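ULam111 (Flavobacterium sp., PDB 5WUT) probably hydrolyses the beta-1,3-glycosidic bonds of laminarin, as a laminarinase of glycoside hydrolase family 16 with a beta-jelly-roll fold. Local coordinates at residues Trp194-Asp197 with Gln198-Phe202; Asp188-Glu191 with Ala192-Pro195; Asp166-Lys169 with Asp170-Asp173. All coordinates share one frame; numbering follows the deposited sequence.

Overall arrangement
The three contacts sit together on the same side of the jelly roll. Contacts 1 and 2 share W194 and P195, and their centres are about 11 Å apart. Both belong to the loop between strands 179-184 and 200-208. Contact 3 is the hairpin turn 166-173, its centre about 11 Å from that of contact 1 and about 13 Å from that of contact 2. W167 joins contact 3 to contact 1: its NE1 is hydrogen-bonded to O of Y196 (2.9 Å), and its ring meets F200. K189 links contact 2 to contact 3, with NZ 2.9 Å from O of D170. Together they join the 166-173 hairpin to the loop before strand 200-208.

Contact 1 of 3, residues Trp194-Asp197 with Gln198-Phe202; sequences WPYD and QPFYF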
loop_
_atom_site.group_PDB
_atom_site.type_symbol
_atom_site.label_atom_id
_atom_site.label_comp_id
_atom_site.label_asym_id
_atom_site.label_seq_id
_atom_site.Cartn_x
_atom_site.Cartn_y
_atom_site.Cartn_z
ATOM N N TRP A 194 -6.083 19.214 -16.718
ATOM C CA TRP A 194 -7.093 18.725 -15.781
ATOM C C TRP A 194 -8.480 18.728 -16.394
ATOM O O TRP A 194 -9.270 19.648 -16.161
ATOM C CB TRP A 194 -7.074 19.587 -14.509
ATOM C CG TRP A 194 -7.959 19.114 -13.380
ATOM C CD1 TRP A 194 -9.228 19.530 -13.106
ATOM C CD2 TRP A 194 -7.615 18.174 -12.352
ATOM N NE1 TRP A 194 -9.703 18.904 -11.976
ATOM C CE2 TRP A 194 -8.732 18.063 -11.499
ATOM C CE3 TRP A 194 -6.477 17.413 -12.075
ATOM C CZ2 TRP A 194 -8.746 17.219 -10.385
ATOM C CZ3 TRP A 194 -6.489 16.578 -10.969
ATOM C CH2 TRP A 194 -7.622 16.487 -10.140
ATOM N N PRO A 195 -8.777 17.703 -17.198
ATOM C CA PRO A 195 -10.122 17.536 -17.750
ATOM C C PRO A 195 -11.060 16.851 -16.756
ATOM O O PRO A 195 -12.029 16.230 -17.191
ATOM C CB PRO A 195 -9.886 16.634 -18.960
ATOM C CG PRO A 195 -8.703 15.783 -18.525
ATOM C CD PRO A 195 -7.822 16.734 -17.771
ATOM N N TYR A 196 -10.769 16.935 -15.461
ATOM C CA TYR A 196 -11.465 16.097 -14.489
ATOM C C TYR A 196 -12.570 16.797 -13.691
ATOM O O TYR A 196 -12.976 16.297 -12.643
ATOM C CB TYR A 196 -10.435 15.473 -13.530
ATOM C CG TYR A 196 -9.443 14.620 -14.294
ATOM C CD1 TYR A 196 -9.847 13.439 -14.899
ATOM C CD2 TYR A 196 -8.122 15.011 -14.447
ATOM C CE1 TYR A 196 -8.965 12.660 -15.626
ATOM C CE2 TYR A 196 -7.219 14.225 -15.182
ATOM C CZ TYR A 196 -7.654 13.046 -15.766
ATOM O OH TYR A 196 -6.786 12.272 -16.501
ATOM N N ASP A 197 -13.057 17.938 -14.188
ATOM C CA ASP A 197 -14.213 18.599 -13.591
ATOM C C ASP A 197 -15.441 18.395 -14.471
ATOM O O ASP A 197 -16.097 19.346 -14.910
ATOM C CB ASP A 197 -13.933 20.091 -13.370
ATOM C CG ASP A 197 -12.753 20.334 -12.448
ATOM O OD1 ASP A 197 -12.593 19.586 -11.461
ATOM O OD2 ASP A 197 -12.002 21.297 -12.703
ATOM N N GLN A 198 -15.726 17.122 -14.735
ATOM C CA GLN A 198 -16.886 16.703 -15.512
ATOM C C GLN A 198 -17.221 15.282 -15.085
ATOM O O GLN A 198 -16.409 14.621 -14.435
ATOM C CB GLN A 198 -16.606 16.761 -17.011
ATOM C CG GLN A 198 -15.501 15.810 -17.430
ATOM C CD GLN A 198 -15.444 15.563 -18.924
ATOM O OE1 GLN A 198 -16.464 15.589 -19.626
ATOM N NE2 GLN A 198 -14.238 15.336 -19.428
ATOM N N PRO A 199 -18.415 14.793 -15.444
ATOM C CA PRO A 199 -18.696 13.381 -15.166
ATOM C C PRO A 199 -17.791 12.467 -15.993
ATOM O O PRO A 199 -17.363 12.845 -17.095
ATOM C CB PRO A 199 -20.168 13.217 -15.579
ATOM C CG PRO A 199 -20.721 14.634 -15.622
ATOM C CD PRO A 199 -19.567 15.479 -16.059
ATOM N N PHE A 200 -17.504 11.293 -15.440
ATOM C CA PHE A 200 -16.747 10.250 -16.127
ATOM C C PHE A 200 -17.554 8.959 -16.116
ATOM O O PHE A 200 -18.413 8.793 -15.264
ATOM C CB PHE A 200 -15.387 10.034 -15.439
ATOM C CG PHE A 200 -14.292 10.945 -15.943
ATOM C CD1 PHE A 200 -14.388 12.328 -15.798
ATOM C CD2 PHE A 200 -13.155 10.413 -16.537
ATOM C CE1 PHE A 200 -13.389 13.158 -16.296
ATOM C CE2 PHE A 200 -12.157 11.238 -17.010
ATOM C CZ PHE A 200 -12.282 12.610 -16.896
ATOM N N TYR A 201 -17.298 8.058 -17.060
ATOM C CA TYR A 201 -17.924 6.736 -17.029
ATOM C C TYR A 201 -16.894 5.629 -16.849
ATOM O O TYR A 201 -15.695 5.853 -17.010
ATOM C CB TYR A 201 -18.752 6.494 -18.293
ATOM C CG TYR A 201 -17.996 6.493 -19.607
ATOM C CD1 TYR A 201 -17.439 5.323 -20.103
ATOM C CD2 TYR A 201 -17.892 7.651 -20.373
ATOM C CE1 TYR A 201 -16.780 5.294 -21.331
ATOM C CE2 TYR A 201 -17.233 7.638 -21.603
ATOM C CZ TYR A 201 -16.677 6.454 -22.071
ATOM O OH TYR A 201 -16.027 6.402 -23.293
ATOM N N PHE A 202 -17.376 4.445 -16.480
ATOM C CA PHE A 202 -16.524 3.291 -16.170
ATOM C C PHE A 202 -16.266 2.423 -17.371
ATOM O O PHE A 202 -17.118 2.323 -18.235
ATOM C CB PHE A 202 -17.161 2.426 -15.085
ATOM C CG PHE A 202 -17.326 3.129 -13.783
ATOM C CD1 PHE A 202 -16.213 3.451 -13.026
ATOM C CD2 PHE A 202 -18.584 3.455 -13.300
ATOM C CE1 PHE A 202 -16.357 4.102 -11.806
ATOM C CE2 PHE A 202 -18.736 4.111 -12.080
ATOM C CZ PHE A 202 -17.618 4.429 -11.330
#
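Q198 folds back on P195 where the loop after strand 179-184 enters strand 200-208 of the jelly roll. The contact is local, made round the bend into the strand. NE2 of Q198 donates to O of P195 at 3.3 Å, with an N-H...O angle of 154°. The donor lies in the carbonyl plane of P195, and the acceptor lies near the amide plane of Q198. CG of Q198 stands between the backbone N and the carbonyl carbon (chi1 63°). From there the extended chain runs back past P195 O, which is 3.5 Å from CG. NE2 also bonds to OD1 of N107, so two acceptors fix the turn of the amide.

F200 opens the strand, and its CB is directed toward the loop. Its CZ comes to 3.3 Å from CD1 of Y196. The two rings are tilted by 30° and slid apart, with centroids 5.3 Å from each other, so they barely overlap. CE1 of F200 brings the ring edge to P195 O, at 3.5 Å. That oxygen therefore meets both the amide of Q198 and the rim of F200. I119 and M103 also pack on F200, and the ring of W167 meets it at a steep angle.

On the loop side, CG of P195 lies over the centre of one face of the Y196 ring. The edge of that ring turns to W194 in an edge-to-face pair. The hydroxyl of Y196 is hydrogen-bonded to O of E118 on strand 118-123. D197 takes a bond from the indole of W194 and another from OH of Y82, both at OD1. The indole bond, W194 NE1 to D197 OD1, is 3.0 Å long; it lies in the ring plane but reaches the oxygen from above the carboxylate plane.

Contact 2 of 3, residues Asp188-Glu191 with Ala192-Pro195; sequences DKTE and AIWP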
loop_
_atom_site.group_PDB
_atom_site.type_symbol
_atom_site.label_atom_id
_atom_site.label_comp_id
_atom_site.label_asym_id
_atom_site.label_seq_id
_atom_site.Cartn_x
_atom_site.Cartn_y
_atom_site.Cartn_z
ATOM N N ASP A 188 -1.650 24.007 -11.794
ATOM C CA ASP A 188 -2.211 24.630 -12.987
ATOM C C ASP A 188 -3.298 23.777 -13.627
ATOM O O ASP A 188 -2.997 22.849 -14.374
ATOM C CB ASP A 188 -1.093 24.885 -13.999
ATOM C CG ASP A 188 -1.566 25.660 -15.204
ATOM O OD1 ASP A 188 -2.722 26.134 -15.196
ATOM O OD2 ASP A 188 -0.780 25.798 -16.165
ATOM N N LYS A 189 -4.560 24.060 -13.321
ATOM C CA LYS A 189 -5.624 23.196 -13.816
ATOM C C LYS A 189 -6.375 23.711 -15.048
ATOM O O LYS A 189 -7.587 23.929 -15.012
ATOM C CB LYS A 189 -6.604 22.907 -12.688
ATOM C CG LYS A 189 -6.033 21.912 -11.706
ATOM C CD LYS A 189 -7.057 21.474 -10.713
ATOM C CE LYS A 189 -6.497 20.401 -9.820
ATOM N NZ LYS A 189 -5.519 20.979 -8.849
ATOM N N THR A 190 -5.653 23.867 -16.149
ATOM C CA THR A 190 -6.285 24.075 -17.438
ATOM C C THR A 190 -7.003 22.786 -17.832
ATOM O O THR A 190 -6.757 21.738 -17.230
ATOM C CB THR A 190 -5.259 24.424 -18.502
ATOM O OG1 THR A 190 -4.382 23.305 -18.667
ATOM C CG2 THR A 190 -4.442 25.642 -18.084
ATOM N N GLU A 191 -7.862 22.841 -18.848
ATOM C CA GLU A 191 -8.519 21.623 -19.322
ATOM C C GLU A 191 -7.500 20.627 -19.894
ATOM O O GLU A 191 -7.682 19.408 -19.784
ATOM C CB GLU A 191 -9.599 21.941 -20.368
ATOM C CG GLU A 191 -10.416 20.698 -20.763
ATOM C CD GLU A 191 -11.607 20.993 -21.666
ATOM O OE1 GLU A 191 -12.371 21.938 -21.350
ATOM O OE2 GLU A 191 -11.780 20.271 -22.681
ATOM N N ALA A 192 -6.413 21.138 -20.470
ATOM C CA ALA A 192 -5.384 20.276 -21.046
ATOM C C ALA A 192 -4.712 19.441 -19.965
ATOM O O ALA A 192 -4.382 18.275 -20.178
ATOM C CB ALA A 192 -4.346 21.105 -21.802
ATOM N N ILE A 193 -4.510 20.050 -18.802
ATOM C CA ILE A 193 -3.868 19.383 -17.673
ATOM C C ILE A 193 -4.888 18.642 -16.814
ATOM O O ILE A 193 -4.615 17.560 -16.286
ATOM C CB ILE A 193 -3.105 20.423 -16.827
ATOM C CG1 ILE A 193 -1.903 20.922 -17.619
ATOM C CG2 ILE A 193 -2.653 19.850 -15.490
ATOM C CD1 ILE A 193 -1.240 22.129 -17.017
ATOM N N TRP A 194 -6.083 19.214 -16.718
ATOM C CA TRP A 194 -7.093 18.725 -15.781
ATOM C C TRP A 194 -8.480 18.728 -16.394
ATOM O O TRP A 194 -9.270 19.648 -16.161
ATOM C CB TRP A 194 -7.074 19.587 -14.509
ATOM C CG TRP A 194 -7.959 19.114 -13.380
ATOM C CD1 TRP A 194 -9.228 19.530 -13.106
ATOM C CD2 TRP A 194 -7.615 18.174 -12.352
ATOM N NE1 TRP A 194 -9.703 18.904 -11.976
ATOM C CE2 TRP A 194 -8.732 18.063 -11.499
ATOM C CE3 TRP A 194 -6.477 17.413 -12.075
ATOM C CZ2 TRP A 194 -8.746 17.219 -10.385
ATOM C CZ3 TRP A 194 -6.489 16.578 -10.969
ATOM C CH2 TRP A 194 -7.622 16.487 -10.140
ATOM N N PRO A 195 -8.777 17.703 -17.198
ATOM C CA PRO A 195 -10.122 17.536 -17.750
ATOM C C PRO A 195 -11.060 16.851 -16.756
ATOM O O PRO A 195 -12.029 16.230 -17.191
ATOM C CB PRO A 195 -9.886 16.634 -18.960
ATOM C CG PRO A 195 -8.703 15.783 -18.525
ATOM C CD PRO A 195 -7.822 16.734 -17.771
HETATM O O HOH W 1 -9.768 22.468 -15.987
#
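T190 to W194 make an alpha-turn in the loop that leads to strand 200-208 of the jelly roll. The turn is closed by W194 N, which donates to T190 O at 2.7 Å. I193 N gives a second bond to OG1 of T190, 3.3 Å long, and only a weak one to T190 O. With both its oxygens accepting in this way, T190 fits an ST motif. OG1 can take its bond because it stands between the backbone N and the carbonyl carbon (chi1 64°).

K189, just before the turn, runs alongside W194, the two side chains pointing the same way. CE of K189 lies 3.6 Å from the centroid of the six-membered ring, over its face, as a CH-pi contact. A bend at the end of the lysine chain (chi4 73°) leaves NZ over the same face, 4.8 Å from that centroid, as a cation-pi pair. NZ is also bonded to O of P186 and O of D170. CB of Y196 sits over the opposite face, toward the rim. With an alanine in place of W194, K189 would probably lose the aromatic surface along its chain, and D197 its indole donor. One water donates to K189 O at 2.8 Å and to W194 O at 2.9 Å.

Contact 3 of 3, residues Asp166-Lys169 with Asp170-Asp173; sequences DWTK and DKMD
W167 and M172 lie side by side on one face of the paired strands. SD of M172 is 3.5 Å from CB of W167 and stands obliquely to the indole. CE lies over the face of the five-membered ring, 3.8 Å from its centroid. This is a Met-aromatic contact, made by a methionine chain bent at chi2 (80°) and chi3 (69°).

At the turn, OG1 of T168 accepts two backbone bonds, from D170 N and K171 N, each 3.2 Å long. T168 N donates to K171 O at 3.0 Å. Beyond it, D166 and D173 form a hydrogen-bonded antiparallel pair through both backbone bonds.

On the other face, NZ of K171 makes a salt bridge with OD1 of D173, at 2.7 Å. OD2 of D166 is 4.6 Å from the same NZ, too far for a salt bridge.

Further out, NE1 of W167 is bonded to O of Y196, and OD2 of D173 to OG1 of T183. R152 of the second subunit makes a long, weak ion pair with D173. The whole is a beta hairpin of strands 161-167 and 172-176, whose two-residue turn, K169-D170, has near type I angles and is held by the T168 hydroxyl oxygen.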
loop_
_atom_site.group_PDB
_atom_site.type_symbol
_atom_site.label_atom_id
_atom_site.label_comp_id
_atom_site.label_asym_id
_atom_site.label_seq_id
_atom_site.Cartn_x
_atom_site.Cartn_y
_atom_site.Cartn_z
ATOM N N ASP A 166 -9.740 8.583 -4.812
ATOM C CA ASP A 166 -10.491 9.666 -4.188
ATOM C C ASP A 166 -10.303 10.857 -5.098
ATOM O O ASP A 166 -9.197 11.374 -5.256
ATOM C CB ASP A 166 -10.027 9.955 -2.764
ATOM C CG ASP A 166 -11.019 10.842 -2.003
ATOM O OD1 ASP A 166 -12.198 10.894 -2.402
ATOM O OD2 ASP A 166 -10.635 11.444 -0.989
ATOM N N TRP A 167 -11.397 11.272 -5.715
ATOM C CA TRP A 167 -11.387 12.233 -6.801
ATOM C C TRP A 167 -12.123 13.483 -6.366
ATOM O O TRP A 167 -13.309 13.429 -6.017
ATOM C CB TRP A 167 -12.043 11.583 -8.023
ATOM C CG TRP A 167 -12.387 12.458 -9.201
ATOM C CD1 TRP A 167 -11.865 13.683 -9.537
ATOM C CD2 TRP A 167 -13.340 12.142 -10.210
ATOM N NE1 TRP A 167 -12.449 14.148 -10.694
ATOM C CE2 TRP A 167 -13.360 13.217 -11.128
ATOM C CE3 TRP A 167 -14.195 11.051 -10.421
ATOM C CZ2 TRP A 167 -14.201 13.235 -12.235
ATOM C CZ3 TRP A 167 -15.021 11.072 -11.519
ATOM C CH2 TRP A 167 -15.019 12.152 -12.415
ATOM N N THR A 168 -11.410 14.608 -6.346
ATOM C CA THR A 168 -12.026 15.900 -6.031
ATOM C C THR A 168 -11.667 16.927 -7.096
ATOM O O THR A 168 -10.952 16.627 -8.042
ATOM C CB THR A 168 -11.577 16.443 -4.654
ATOM O OG1 THR A 168 -10.197 16.827 -4.733
ATOM C CG2 THR A 168 -11.749 15.403 -3.568
ATOM N N LYS A 169 -12.180 18.140 -6.944
ATOM C CA LYS A 169 -11.855 19.204 -7.881
ATOM C C LYS A 169 -10.385 19.596 -7.823
ATOM O O LYS A 169 -9.887 20.237 -8.738
ATOM C CB LYS A 169 -12.716 20.428 -7.604
ATOM C CG LYS A 169 -12.330 21.157 -6.345
ATOM C CD LYS A 169 -13.246 22.366 -6.113
ATOM C CE LYS A 169 -12.784 23.158 -4.895
ATOM N NZ LYS A 169 -13.904 23.918 -4.273
ATOM N N ASP A 170 -9.695 19.200 -6.753
ATOM C CA ASP A 170 -8.318 19.638 -6.540
ATOM C C ASP A 170 -7.270 18.544 -6.741
ATOM O O ASP A 170 -6.110 18.838 -7.038
ATOM C CB ASP A 170 -8.162 20.217 -5.140
ATOM C CG ASP A 170 -8.961 21.489 -4.946
ATOM O OD1 ASP A 170 -8.917 22.379 -5.825
ATOM O OD2 ASP A 170 -9.657 21.573 -3.924
ATOM N N LYS A 171 -7.646 17.285 -6.550
ATOM C CA LYS A 171 -6.654 16.230 -6.685
ATOM C C LYS A 171 -7.248 14.858 -6.939
ATOM O O LYS A 171 -8.440 14.618 -6.717
ATOM C CB LYS A 171 -5.761 16.168 -5.446
ATOM C CG LYS A 171 -6.502 15.954 -4.173
ATOM C CD LYS A 171 -5.537 15.620 -3.051
ATOM C CE LYS A 171 -6.283 15.529 -1.743
ATOM N NZ LYS A 171 -7.150 14.325 -1.700
ATOM N N MET A 172 -6.386 13.965 -7.412
ATOM C CA MET A 172 -6.731 12.580 -7.666
ATOM C C MET A 172 -5.808 11.685 -6.852
ATOM O O MET A 172 -4.605 11.626 -7.135
ATOM C CB MET A 172 -6.594 12.267 -9.157
ATOM C CG MET A 172 -7.266 10.981 -9.604
ATOM S SD MET A 172 -9.044 11.208 -9.821
ATOM C CE MET A 172 -9.101 12.269 -11.257
ATOM N N ASP A 173 -6.359 11.010 -5.847
ATOM C CA ASP A 173 -5.603 10.057 -5.023
ATOM C C ASP A 173 -5.921 8.634 -5.465
ATOM O O ASP A 173 -7.093 8.314 -5.703
ATOM C CB ASP A 173 -5.961 10.177 -3.539
ATOM C CG ASP A 173 -5.396 11.414 -2.863
ATOM O OD1 ASP A 173 -6.033 11.870 -1.893
ATOM O OD2 ASP A 173 -4.328 11.919 -3.238
#